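Local coordinates for magnesium and cobalt efflux protein (Bordetella parapertussis, PDB 3JTF) that binds AMP through the paired CBS domains that make up this fragment and, as a whole protein, probably takes part in magnesium and cobalt ion transport, at residues B[88-93]-B[118-123]. Residues are numbered along the deposited sequence; the frame is centred on the assembly and turned at random.
Sequences NVLLRE and EDVLEQ. With AMP (adenosine monophosphate), chain F; SO4 (sulfate ion), chain H.
Leu91 and Val120 mark the nearest backbone approach of helical segments 88-93 and 118-123, with 6.5 Å between the CA of Leu91 and the CA of Val120. The segment axes come within 9.8 Å, and their N-to-C directions diverge by 136°, an angle about midway between perpendicular and antiparallel. No hydrogen bond joins the segments; the interface is wholly apolar, and its four touching residues are all buried. Val120 is the central piece, its two methyls serving successive leucines. CG1 of Val120, anti to its own backbone nitrogen (chi1 176°), lies 3.9 Å from CB of Leu91, near the root of that side chain, whereas CG2 of Val120 meets the CD2 methyl of Leu90 at 3.8 Å. Leu91 then reaches past the valine: its CD1 is 3.8 Å from CD2 of Leu121, the two side chains crossing at about a right angle, and its CD2 approaches the same Leu121 methyl.

Val120 and the end of Leu121 face the partner helix, while Asp119 turns to the ligand. There OD1 of Asp119 accepts bonds from both ribose hydroxyls of AMP, at 2.7 Å from O2' and 3.2 Å from O3', and its OD2 takes the backbone N-H of Thr116, which steadies the carboxylate.

This is the helix pair of the second CBS domain, formed by helices 87-96 and 117-126 with strands 101-105 and 111-116 between them in sequence. Helix 7-10 packs on Leu90 and Val120, and Leu121 meets Leu121 of the second subunit, whose Val125 packs on Leu91.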
loop_
_atom_site.group_PDB
_atom_site.type_symbol
_atom_site.label_atom_id
_atom_site.label_comp_id
_atom_site.label_asym_id
_atom_site.label_seq_id
_atom_site.Cartn_x
_atom_site.Cartn_y
_atom_site.Cartn_z
ATOM N N ASN B 88 6.070 11.654 16.346
ATOM C CA ASN B 88 7.476 11.276 16.172
ATOM C C ASN B 88 7.687 9.834 16.700
ATOM O O ASN B 88 8.416 9.046 16.083
ATOM C CB ASN B 88 8.462 12.272 16.818
ATOM C CG ASN B 88 8.394 13.703 16.200
ATOM O OD1 ASN B 88 8.000 13.900 15.031
ATOM N ND2 ASN B 88 8.789 14.702 17.000
ATOM N N VAL B 89 7.027 9.492 17.799
ATOM C CA VAL B 89 7.159 8.149 18.395
ATOM C C VAL B 89 6.457 7.125 17.511
ATOM O O VAL B 89 7.022 6.088 17.216
ATOM C CB VAL B 89 6.590 8.093 19.800
ATOM C CG1 VAL B 89 6.654 6.661 20.360
ATOM C CG2 VAL B 89 7.378 9.081 20.731
ATOM N N LEU B 90 5.280 7.472 17.020
ATOM C CA LEU B 90 4.491 6.569 16.170
ATOM C C LEU B 90 5.212 6.260 14.854
ATOM O O LEU B 90 5.129 5.135 14.317
ATOM C CB LEU B 90 3.105 7.170 15.888
ATOM C CG LEU B 90 2.165 6.347 15.013
ATOM C CD1 LEU B 90 1.998 4.864 15.603
ATOM C CD2 LEU B 90 0.802 7.044 14.841
ATOM N N LEU B 91 5.878 7.277 14.305
ATOM C CA LEU B 91 6.688 7.074 13.112
ATOM C C LEU B 91 7.758 5.971 13.324
ATOM O O LEU B 91 7.915 5.103 12.490
ATOM C CB LEU B 91 7.367 8.363 12.684
ATOM C CG LEU B 91 8.188 8.188 11.397
ATOM C CD1 LEU B 91 7.408 7.510 10.262
ATOM C CD2 LEU B 91 8.733 9.589 10.952
ATOM N N ARG B 92 8.478 6.055 14.430
ATOM C CA ARG B 92 9.489 5.084 14.773
ATOM C C ARG B 92 8.873 3.704 14.944
ATOM O O ARG B 92 9.469 2.715 14.555
ATOM C CB ARG B 92 10.203 5.496 16.071
ATOM C CG ARG B 92 11.012 6.803 15.947
ATOM C CD ARG B 92 11.891 7.080 17.149
ATOM N NE ARG B 92 13.089 6.235 17.122
ATOM C CZ ARG B 92 14.073 6.247 18.034
ATOM N NH1 ARG B 92 13.984 7.022 19.113
ATOM N NH2 ARG B 92 15.127 5.435 17.887
ATOM N N GLU B 93 7.707 3.655 15.567
ATOM C CA GLU B 93 6.973 2.400 15.778
ATOM C C GLU B 93 6.581 1.729 14.461
ATOM O O GLU B 93 6.898 0.536 14.208
ATOM C CB GLU B 93 5.733 2.640 16.637
ATOM C CG GLU B 93 4.811 1.400 16.806
ATOM C CD GLU B 93 3.603 1.669 17.705
ATOM O OE1 GLU B 93 3.380 2.838 18.081
ATOM O OE2 GLU B 93 2.889 0.700 18.066
ATOM N N GLU B 118 1.879 6.717 6.212
ATOM C CA GLU B 118 1.824 7.803 5.237
ATOM C C GLU B 118 1.247 9.073 5.818
ATOM O O GLU B 118 1.827 10.146 5.607
ATOM C CB GLU B 118 1.025 7.379 3.993
ATOM C CG GLU B 118 0.988 8.399 2.828
ATOM C CD GLU B 118 -0.051 7.970 1.720
ATOM O OE1 GLU B 118 0.134 6.868 1.144
ATOM O OE2 GLU B 118 -1.054 8.696 1.447
ATOM N N ASP B 119 0.134 8.962 6.557
ATOM C CA ASP B 119 -0.472 10.120 7.233
ATOM C C ASP B 119 0.531 10.782 8.194
ATOM O O ASP B 119 0.605 11.986 8.293
ATOM C CB ASP B 119 -1.716 9.746 8.053
ATOM C CG ASP B 119 -2.851 9.158 7.210
ATOM O OD1 ASP B 119 -3.096 9.666 6.099
ATOM O OD2 ASP B 119 -3.462 8.159 7.678
ATOM N N VAL B 120 1.259 9.972 8.952
ATOM C CA VAL B 120 2.231 10.505 9.899
ATOM C C VAL B 120 3.336 11.277 9.140
ATOM O O VAL B 120 3.672 12.394 9.505
ATOM C CB VAL B 120 2.832 9.351 10.741
ATOM C CG1 VAL B 120 3.938 9.857 11.673
ATOM C CG2 VAL B 120 1.711 8.609 11.539
ATOM N N LEU B 121 3.876 10.671 8.082
ATOM C CA LEU B 121 4.985 11.249 7.319
ATOM C C LEU B 121 4.553 12.561 6.691
ATOM O O LEU B 121 5.256 13.545 6.778
ATOM C CB LEU B 121 5.449 10.293 6.231
ATOM C CG LEU B 121 6.316 9.130 6.687
ATOM C CD1 LEU B 121 6.423 8.103 5.525
ATOM C CD2 LEU B 121 7.655 9.659 7.119
ATOM N N GLU B 122 3.359 12.573 6.115
ATOM C CA GLU B 122 2.837 13.782 5.491
ATOM C C GLU B 122 2.691 14.939 6.474
ATOM O O GLU B 122 3.065 16.049 6.165
ATOM C CB GLU B 122 1.494 13.488 4.850
ATOM C CG GLU B 122 1.649 12.651 3.610
ATOM C CD GLU B 122 0.404 12.600 2.780
ATOM O OE1 GLU B 122 -0.687 12.457 3.379
ATOM O OE2 GLU B 122 0.527 12.705 1.529
ATOM N N GLN B 123 2.161 14.669 7.663
ATOM C CA GLN B 123 1.978 15.732 8.626
ATOM C C GLN B 123 3.303 16.245 9.128
ATOM O O GLN B 123 3.471 17.466 9.223
ATOM C CB GLN B 123 1.154 15.269 9.804
ATOM C CG GLN B 123 1.004 16.305 10.875
ATOM C CD GLN B 123 0.185 17.480 10.402
ATOM O OE1 GLN B 123 -0.822 17.307 9.734
ATOM N NE2 GLN B 123 0.629 18.671 10.720
HETATM P P AMP F . -3.783 3.378 1.113
HETATM O O1P AMP F . -3.761 2.101 1.881
HETATM O O2P AMP F . -2.595 3.623 0.243
HETATM O O3P AMP F . -5.076 3.593 0.399
HETATM O "O5'" AMP F . -3.780 4.591 2.147
HETATM C "C5'" AMP F . -3.929 5.924 1.636
HETATM C "C4'" AMP F . -4.621 6.726 2.695
HETATM O "O4'" AMP F . -6.024 6.419 2.846
HETATM C "C3'" AMP F . -4.005 6.389 4.056
HETATM O "O3'" AMP F . -2.750 7.052 4.246
HETATM C "C2'" AMP F . -5.095 6.879 4.937
HETATM O "O2'" AMP F . -5.055 8.342 4.732
HETATM C "C1'" AMP F . -6.316 6.256 4.243
HETATM N N9 AMP F . -6.734 4.821 4.435
HETATM C C8 AMP F . -6.041 3.650 4.311
HETATM N N7 AMP F . -6.849 2.570 4.523
HETATM C C5 AMP F . -8.093 3.054 4.755
HETATM C C6 AMP F . -9.425 2.490 5.019
HETATM N N6 AMP F . -9.589 1.167 5.118
HETATM N N1 AMP F . -10.453 3.340 5.229
HETATM C C2 AMP F . -10.317 4.664 5.130
HETATM N N3 AMP F . -9.143 5.255 4.848
HETATM C C4 AMP F . -8.013 4.506 4.679
HETATM S S SO4 H . 1.275 3.535 4.844
HETATM O O1 SO4 H . 1.951 2.662 3.896
HETATM O O2 SO4 H . 2.137 4.541 5.339
HETATM O O3 SO4 H . 0.096 4.115 4.167
HETATM O O4 SO4 H . 0.756 2.732 5.923
#